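Local coordinates for protein glycerophosphodiester phosphodiesterase (Parabacteroides distasonis, PDB 3NO3) that belongs to the glycerophosphodiester phosphodiesterase family, folds as a TIM barrel and carries a bound magnesium ion, at residues A[162-167]-A[173-178]; A[180-185]-A[216-221]. One frame throughout, in Å; residues are numbered along the deposited sequence.

Contact 1. Residues A[162-167]-A[173-178]; sequences LSPMEL and TGLDYH
Tyr177 reaches from strand 174-178 to the loop just ahead of helix 164-169 and donates its hydroxyl proton to a backbone carbonyl. The bond from Tyr177 OH to Leu162 O is short, at 2.6 Å. It lies in the carbonyl plane on a lone pair, with a C=O...donor angle of 129°. The carbonyl oxygen also sits at the edge of the ring, close to its plane.

The apolar part centres on Leu167. Leu167 CD1 lies 3.4 Å from Tyr177 OH. The same Leu167 CD1 is 3.7 Å from Leu175 CB. The side chains of Leu167 and Tyr177 come from opposite directions, while Leu167 meets Leu175 at about a right angle. Leu175 CB in turn covers one face of the tyrosine ring, over its centre. A chi1 of 63° wedges Leu175 CG between its own backbone N and carbonyl carbon. Leu175 CD2 touches Pro164 CG at 3.9 Å, the latter in the first turn of the helix.

Polar bonds within 162-167 shape the helix start. Ser163 and Glu166 form a capping box. Glu166 N donates to Ser163 OG at 3.1 Å, and Ser163 N donates to the anti lone pair of Glu166 OE1 at 2.9 Å.

The segments belong to a beta-alpha-beta unit of the barrel, strand 155-157, helix 164-169 and strand 174-178. Tyr157 of the first strand also packs on Leu162, Leu167 and Tyr177. The bond to Leu162 O gives the phenol a polar partner beside apolar packing from Leu167, Leu175 and Pro164, and it ties the strand to the residue just before the N-cap.

Contact 2. Residues A[180-185]-A[216-221]; sequences KVLQSH and MGVDFI
Leu182 of helix 179-184 meets Met216 and Val218 at the link between helix 207-216 and strand 220-223 of the TIM barrel. Met216 is present as selenomethionine. Gly217 ends the helix in a Schellman motif with positive phi, and the chain then turns into the strand.

Leu182 and Met216 both direct their CB atoms toward the opposite segment. Met216 holds CG anti to its backbone N (chi1 -166°) and stays extended through chi2. It bends only at chi3 (-73°), near its end. The selenium therefore arrives beside the base of the leucine side chain, with Met216 SE 4.2 Å from Leu182 CB. The terminal methyl passes the backbone of the same residue, Met216 CE lying 4.1 Å from Leu182 O.

The other end of Leu182 serves a different partner. An extended chi2, close to 180°, carries one methyl out to the valine. Leu182 CD1 comes 4.3 Å from Val218 CG1. Val218 also directs its CB toward segment 180-185. Leu182 thus meets the selenomethionine at its base and the valine at a branch tip. No hydrogen bond crosses between the segments.

Neighbouring elements complete the apolar patch. Val189 of helix 188-194 touches both Met216 and Val218, and Val201 of strand 198-202 lies against Leu182. Gln183 NE2 adds a polar tie to helix 207-216 through a hydrogen bond to Glu212.

The last turn of helix 179-184 has its own side-chain bond. Ser184 OG donates to Lys180 O at 2.9 Å, while Ser184 N reaches the same oxygen from the opposite face of the carbonyl plane.

Overall arrangement
Both contacts are mainly buried and lie on the same side of the chain's centre, with their own centres about 11 Å apart. They follow in series along the chain, as strand 174-178 of contact 1 leads directly into helix 179-184 of contact 2. They also touch, Leu175 CD1 lying 4.0 Å from Leu182 CD2. Contact 1 joins a helix to the next strand within one beta-alpha-beta unit. Contact 2 joins parts farther apart in sequence and is smaller, with Met216 partly exposed where Leu182 and Val218 are buried. Contact 1 adds a hydrogen bond to its apolar packing; contact 2 has none across it. Helix 188-194 lies against both, in contact 1 through Cys192 on Leu175.

Contact 1. Residues A[162-167]-A[173-178]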
ATOM      1  N   LEU A 162      -2.317 -15.911   8.052  1.00 23.37           N
ATOM      2  CA  LEU A 162      -3.288 -16.728   7.336  1.00 24.05           C
ATOM      3  C   LEU A 162      -2.653 -17.263   6.062  1.00 23.27           C
ATOM      4  O   LEU A 162      -1.945 -16.521   5.368  1.00 22.57           O
ATOM      5  CB  LEU A 162      -4.551 -15.890   7.057  1.00 22.82           C
ATOM      6  CG  LEU A 162      -5.434 -15.587   8.292  1.00 23.43           C
ATOM      7  CD1 LEU A 162      -6.641 -14.803   7.860  1.00 21.14           C
ATOM      8  CD2 LEU A 162      -5.876 -16.880   9.044  1.00 25.82           C
ATOM      9  N   SER A 163      -2.892 -18.547   5.763  1.00 23.76           N
ATOM     10  CA  SER A 163      -2.348 -19.193   4.574  1.00 24.19           C
ATOM     11  C   SER A 163      -3.086 -18.659   3.353  1.00 24.27           C
ATOM     12  O   SER A 163      -4.180 -18.090   3.491  1.00 22.23           O
ATOM     13  CB  SER A 163      -2.552 -20.695   4.655  1.00 25.64           C
ATOM     14  OG  SER A 163      -3.935 -21.011   4.506  1.00 25.37           O
ATOM     15  N   PRO A 164      -2.498 -18.821   2.150  1.00 25.57           N
ATOM     16  CA  PRO A 164      -3.240 -18.373   0.951  1.00 25.49           C
ATOM     17  C   PRO A 164      -4.625 -19.013   0.801  1.00 26.60           C
ATOM     18  O   PRO A 164      -5.581 -18.315   0.460  1.00 26.89           O
ATOM     19  CB  PRO A 164      -2.313 -18.786  -0.183  1.00 26.37           C
ATOM     20  CG  PRO A 164      -0.964 -18.651   0.419  1.00 27.06           C
ATOM     21  CD  PRO A 164      -1.119 -19.215   1.804  1.00 26.48           C
HETATM   22  N   MSE A 165      -4.727 -20.299   1.103  1.00 27.27           N
HETATM   23  CA  MSE A 165      -6.000 -20.982   1.081  1.00 28.87           C
HETATM   24  C   MSE A 165      -7.003 -20.303   1.989  1.00 27.93           C
HETATM   25  O   MSE A 165      -8.132 -20.048   1.558  1.00 27.17           O
HETATM   26  CB  MSE A 165      -5.814 -22.442   1.480  1.00 31.07           C
HETATM   27  CG  MSE A 165      -7.091 -23.267   1.613  1.00 37.22           C
HETATM   28 SE   MSE A 165      -8.187 -23.282  -0.023  0.75 49.82          SE
HETATM   29  CE  MSE A 165      -6.755 -23.989  -1.131  1.00 24.43           C
ATOM     30  N   GLU A 166      -6.587 -19.977   3.214  1.00 26.42           N
ATOM     31  CA  GLU A 166      -7.457 -19.310   4.182  1.00 25.41           C
ATOM     32  C   GLU A 166      -7.870 -17.926   3.668  1.00 23.79           C
ATOM     33  O   GLU A 166      -9.041 -17.544   3.744  1.00 23.08           O
ATOM     34  CB  GLU A 166      -6.766 -19.201   5.562  1.00 25.16           C
ATOM     35  CG  GLU A 166      -6.661 -20.548   6.312  1.00 28.48           C
ATOM     36  CD  GLU A 166      -5.822 -20.454   7.574  1.00 31.06           C
ATOM     37  OE1 GLU A 166      -4.715 -19.873   7.519  1.00 28.63           O
ATOM     38  OE2 GLU A 166      -6.285 -20.947   8.626  1.00 34.63           O
ATOM     39  N   LEU A 167      -6.914 -17.209   3.102  1.00 21.46           N
ATOM     40  CA  LEU A 167      -7.215 -15.907   2.511  1.00 21.07           C
ATOM     41  C   LEU A 167      -8.185 -15.984   1.322  1.00 20.86           C
ATOM     42  O   LEU A 167      -9.145 -15.183   1.235  1.00 20.13           O
ATOM     43  CB  LEU A 167      -5.921 -15.208   2.108  1.00 19.77           C
ATOM     44  CG  LEU A 167      -4.965 -14.690   3.191  1.00 21.67           C
ATOM     45  CD1 LEU A 167      -3.678 -14.094   2.542  1.00 19.13           C
ATOM     46  CD2 LEU A 167      -5.673 -13.629   4.050  1.00 18.22           C
ATOM     47  N   THR A 173      -7.810 -11.242  -2.725  1.00 18.88           N
ATOM     48  CA  THR A 173      -7.176 -11.449  -4.001  1.00 20.23           C
ATOM     49  C   THR A 173      -5.638 -11.548  -3.887  1.00 20.31           C
ATOM     50  O   THR A 173      -4.996 -11.831  -4.885  1.00 21.58           O
ATOM     51  CB  THR A 173      -7.529 -10.337  -5.008  1.00 20.13           C
ATOM     52  OG1 THR A 173      -6.914  -9.129  -4.577  1.00 19.20           O
ATOM     53  CG2 THR A 173      -9.030 -10.169  -5.106  1.00 21.84           C
ATOM     54  N   GLY A 174      -5.066 -11.339  -2.700  1.00 19.83           N
ATOM     55  CA  GLY A 174      -3.644 -11.507  -2.501  1.00 20.56           C
ATOM     56  C   GLY A 174      -3.181 -11.471  -1.050  1.00 19.62           C
ATOM     57  O   GLY A 174      -3.978 -11.259  -0.155  1.00 18.89           O
ATOM     58  N   LEU A 175      -1.910 -11.791  -0.832  1.00 19.83           N
ATOM     59  CA  LEU A 175      -1.221 -11.525   0.408  1.00 19.58           C
ATOM     60  C   LEU A 175      -0.156 -10.472   0.149  1.00 19.44           C
ATOM     61  O   LEU A 175       0.351 -10.335  -0.972  1.00 19.65           O
ATOM     62  CB  LEU A 175      -0.580 -12.794   0.992  1.00 20.21           C
ATOM     63  CG  LEU A 175       0.524 -13.596   0.322  1.00 22.45           C
ATOM     64  CD1 LEU A 175       1.899 -12.965   0.405  1.00 19.49           C
ATOM     65  CD2 LEU A 175       0.514 -15.044   0.967  1.00 22.18           C
ATOM     66  N   ASP A 176       0.170  -9.750   1.213  1.00 18.97           N
ATOM     67  CA  ASP A 176       1.206  -8.724   1.236  1.00 18.90           C
ATOM     68  C   ASP A 176       1.903  -8.847   2.597  1.00 19.30           C
ATOM     69  O   ASP A 176       1.500  -8.222   3.570  1.00 18.63           O
ATOM     70  CB  ASP A 176       0.558  -7.360   1.000  1.00 18.35           C
ATOM     71  CG  ASP A 176       1.528  -6.263   0.819  1.00 16.88           C
ATOM     72  OD1 ASP A 176       2.755  -6.479   0.770  1.00 18.72           O
ATOM     73  OD2 ASP A 176       1.051  -5.149   0.607  1.00 15.55           O
ATOM     74  N   TYR A 177       2.894  -9.729   2.678  1.00 19.44           N
ATOM     75  CA  TYR A 177       3.391 -10.222   3.955  1.00 20.13           C
ATOM     76  C   TYR A 177       4.859  -9.834   4.172  1.00 21.13           C
ATOM     77  O   TYR A 177       5.609  -9.654   3.209  1.00 20.95           O
ATOM     78  CB  TYR A 177       3.233 -11.733   4.012  1.00 20.41           C
ATOM     79  CG  TYR A 177       1.845 -12.299   4.316  1.00 20.67           C
ATOM     80  CD1 TYR A 177       0.702 -11.485   4.562  1.00 18.87           C
ATOM     81  CD2 TYR A 177       1.685 -13.682   4.446  1.00 20.81           C
ATOM     82  CE1 TYR A 177      -0.500 -12.040   4.875  1.00 18.95           C
ATOM     83  CE2 TYR A 177       0.453 -14.241   4.798  1.00 20.94           C
ATOM     84  CZ  TYR A 177      -0.625 -13.411   5.021  1.00 19.69           C
ATOM     85  OH  TYR A 177      -1.806 -13.940   5.376  1.00 19.91           O
ATOM     86  N   HIS A 178       5.250  -9.710   5.439  1.00 21.80           N
ATOM     87  CA  HIS A 178       6.642  -9.406   5.798  1.00 22.87           C
ATOM     88  C   HIS A 178       7.568 -10.488   5.246  1.00 23.27           C
ATOM     89  O   HIS A 178       7.212 -11.650   5.217  1.00 22.73           O
ATOM     90  CB  HIS A 178       6.796  -9.260   7.322  1.00 23.88           C
ATOM     91  CG  HIS A 178       8.152  -8.799   7.763  1.00 27.53           C
ATOM     92  ND1 HIS A 178       9.023  -9.622   8.438  1.00 30.13           N
ATOM     93  CD2 HIS A 178       8.781  -7.606   7.637  1.00 30.15           C
ATOM     94  CE1 HIS A 178      10.136  -8.955   8.702  1.00 33.33           C
ATOM     95  NE2 HIS A 178      10.008  -7.725   8.239  1.00 31.34           N
TER

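Contact 2. Residues A[180-185]-A[216-221]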
ATOM      1  N   LYS A 180      10.024 -12.158   6.335  1.00 28.23           N
ATOM      2  CA  LYS A 180      10.305 -13.306   7.216  1.00 30.45           C
ATOM      3  C   LYS A 180       9.201 -14.330   7.265  1.00 29.46           C
ATOM      4  O   LYS A 180       9.479 -15.537   7.424  1.00 30.05           O
ATOM      5  CB  LYS A 180      10.669 -12.848   8.627  1.00 31.80           C
ATOM      6  CG  LYS A 180      12.013 -12.123   8.643  1.00 36.83           C
ATOM      7  CD  LYS A 180      12.489 -11.761  10.057  1.00 42.87           C
ATOM      8  CE  LYS A 180      13.984 -11.427  10.073  1.00 46.19           C
ATOM      9  NZ  LYS A 180      14.173 -10.105  10.688  1.00 49.50           N
ATOM     10  N   VAL A 181       7.962 -13.870   7.085  1.00 27.50           N
ATOM     11  CA  VAL A 181       6.832 -14.788   6.960  1.00 26.43           C
ATOM     12  C   VAL A 181       7.009 -15.675   5.715  1.00 27.06           C
ATOM     13  O   VAL A 181       6.811 -16.895   5.799  1.00 28.55           O
ATOM     14  CB  VAL A 181       5.471 -14.048   6.913  1.00 25.07           C
ATOM     15  CG1 VAL A 181       4.327 -15.022   6.674  1.00 22.08           C
ATOM     16  CG2 VAL A 181       5.233 -13.241   8.235  1.00 22.88           C
ATOM     17  N   LEU A 182       7.408 -15.078   4.598  1.00 26.21           N
ATOM     18  CA  LEU A 182       7.579 -15.831   3.356  1.00 27.56           C
ATOM     19  C   LEU A 182       8.801 -16.722   3.405  1.00 29.27           C
ATOM     20  O   LEU A 182       8.761 -17.829   2.863  1.00 29.62           O
ATOM     21  CB  LEU A 182       7.581 -14.908   2.128  1.00 26.86           C
ATOM     22  CG  LEU A 182       6.283 -14.115   1.941  1.00 25.09           C
ATOM     23  CD1 LEU A 182       6.364 -13.272   0.724  1.00 23.34           C
ATOM     24  CD2 LEU A 182       5.024 -15.021   1.888  1.00 23.03           C
ATOM     25  N   GLN A 183       9.851 -16.287   4.103  1.00 29.78           N
ATOM     26  CA  GLN A 183      10.990 -17.188   4.411  1.00 31.45           C
ATOM     27  C   GLN A 183      10.588 -18.359   5.299  1.00 32.10           C
ATOM     28  O   GLN A 183      10.986 -19.490   5.028  1.00 32.49           O
ATOM     29  CB  GLN A 183      12.127 -16.436   5.075  1.00 31.69           C
ATOM     30  CG  GLN A 183      12.813 -15.439   4.153  1.00 32.93           C
ATOM     31  CD  GLN A 183      13.830 -14.549   4.873  1.00 34.02           C
ATOM     32  OE1 GLN A 183      13.647 -14.195   6.032  1.00 33.62           O
ATOM     33  NE2 GLN A 183      14.909 -14.195   4.176  1.00 36.53           N
ATOM     34  N   SER A 184       9.802 -18.095   6.339  1.00 32.27           N
ATOM     35  CA  SER A 184       9.259 -19.149   7.221  1.00 33.29           C
ATOM     36  C   SER A 184       8.246 -20.093   6.576  1.00 32.89           C
ATOM     37  O   SER A 184       8.122 -21.213   7.034  1.00 33.27           O
ATOM     38  CB  SER A 184       8.579 -18.537   8.444  1.00 33.35           C
ATOM     39  OG  SER A 184       9.529 -17.852   9.225  1.00 36.49           O
ATOM     40  N   HIS A 185       7.497 -19.616   5.581  1.00 32.12           N
ATOM     41  CA  HIS A 185       6.492 -20.399   4.839  1.00 32.31           C
ATOM     42  C   HIS A 185       6.847 -20.330   3.350  1.00 33.14           C
ATOM     43  O   HIS A 185       6.159 -19.629   2.572  1.00 29.92           O
ATOM     44  CB  HIS A 185       5.081 -19.854   5.075  1.00 32.07           C
ATOM     45  CG  HIS A 185       4.608 -19.999   6.485  1.00 33.63           C
ATOM     46  ND1 HIS A 185       4.791 -19.012   7.435  1.00 33.42           N
ATOM     47  CD2 HIS A 185       3.983 -21.024   7.114  1.00 34.41           C
ATOM     48  CE1 HIS A 185       4.277 -19.423   8.585  1.00 33.84           C
ATOM     49  NE2 HIS A 185       3.794 -20.643   8.420  1.00 35.02           N
HETATM   50  N   MSE A 216      11.978 -16.520  -5.713  1.00 32.74           N
HETATM   51  CA  MSE A 216      10.761 -17.167  -5.174  1.00 32.52           C
HETATM   52  C   MSE A 216       9.502 -16.920  -6.037  1.00 32.09           C
HETATM   53  O   MSE A 216       8.537 -17.679  -5.958  1.00 33.58           O
HETATM   54  CB  MSE A 216      10.530 -16.703  -3.718  1.00 31.47           C
HETATM   55  CG  MSE A 216       9.526 -17.501  -2.921  1.00 31.53           C
HETATM   56 SE   MSE A 216       9.393 -16.883  -1.100  0.75 29.29          SE
HETATM   57  CE  MSE A 216      11.120 -17.601  -0.477  1.00 31.39           C
ATOM     58  N   GLY A 217       9.506 -15.849  -6.825  1.00 31.62           N
ATOM     59  CA  GLY A 217       8.449 -15.537  -7.779  1.00 31.16           C
ATOM     60  C   GLY A 217       7.336 -14.625  -7.273  1.00 29.32           C
ATOM     61  O   GLY A 217       6.215 -14.712  -7.782  1.00 29.57           O
ATOM     62  N   VAL A 218       7.605 -13.782  -6.267  1.00 28.05           N
ATOM     63  CA  VAL A 218       6.619 -12.799  -5.793  1.00 26.26           C
ATOM     64  C   VAL A 218       6.139 -11.886  -6.925  1.00 25.54           C
ATOM     65  O   VAL A 218       6.926 -11.443  -7.744  1.00 26.44           O
ATOM     66  CB  VAL A 218       7.125 -11.889  -4.614  1.00 25.73           C
ATOM     67  CG1 VAL A 218       7.389 -12.728  -3.370  1.00 26.55           C
ATOM     68  CG2 VAL A 218       8.417 -11.057  -5.007  1.00 25.60           C
ATOM     69  N   ASP A 219       4.843 -11.643  -7.003  1.00 24.83           N
ATOM     70  CA  ASP A 219       4.298 -10.746  -8.022  1.00 24.41           C
ATOM     71  C   ASP A 219       4.795  -9.312  -7.788  1.00 24.09           C
ATOM     72  O   ASP A 219       5.061  -8.592  -8.761  1.00 24.95           O
ATOM     73  CB  ASP A 219       2.766 -10.714  -8.019  1.00 24.42           C
ATOM     74  CG  ASP A 219       2.148 -12.058  -8.404  1.00 26.82           C
ATOM     75  OD1 ASP A 219       2.013 -12.341  -9.602  1.00 30.76           O
ATOM     76  OD2 ASP A 219       1.784 -12.805  -7.483  1.00 23.32           O
ATOM     77  N   PHE A 220       4.898  -8.904  -6.521  1.00 22.51           N
ATOM     78  CA  PHE A 220       5.317  -7.535  -6.170  1.00 22.68           C
ATOM     79  C   PHE A 220       6.365  -7.530  -5.078  1.00 22.54           C
ATOM     80  O   PHE A 220       6.352  -8.384  -4.200  1.00 22.47           O
ATOM     81  CB  PHE A 220       4.114  -6.703  -5.721  1.00 21.99           C
ATOM     82  CG  PHE A 220       2.958  -6.700  -6.691  1.00 22.67           C
ATOM     83  CD1 PHE A 220       3.053  -6.029  -7.886  1.00 25.55           C
ATOM     84  CD2 PHE A 220       1.739  -7.351  -6.387  1.00 22.29           C
ATOM     85  CE1 PHE A 220       1.978  -6.032  -8.793  1.00 25.60           C
ATOM     86  CE2 PHE A 220       0.684  -7.331  -7.271  1.00 22.31           C
ATOM     87  CZ  PHE A 220       0.801  -6.697  -8.477  1.00 24.46           C
ATOM     88  N   ILE A 221       7.285  -6.573  -5.165  1.00 22.57           N
ATOM     89  CA  ILE A 221       8.184  -6.225  -4.083  1.00 22.31           C
ATOM     90  C   ILE A 221       7.870  -4.778  -3.637  1.00 21.21           C
ATOM     91  O   ILE A 221       7.895  -3.873  -4.475  1.00 23.03           O
ATOM     92  CB  ILE A 221       9.629  -6.317  -4.509  1.00 22.04           C
ATOM     93  CG1 ILE A 221      10.097  -7.790  -4.594  1.00 24.54           C
ATOM     94  CG2 ILE A 221      10.540  -5.585  -3.515  1.00 22.32           C
ATOM     95  CD1 ILE A 221      11.528  -7.899  -5.194  1.00 24.41           C
TER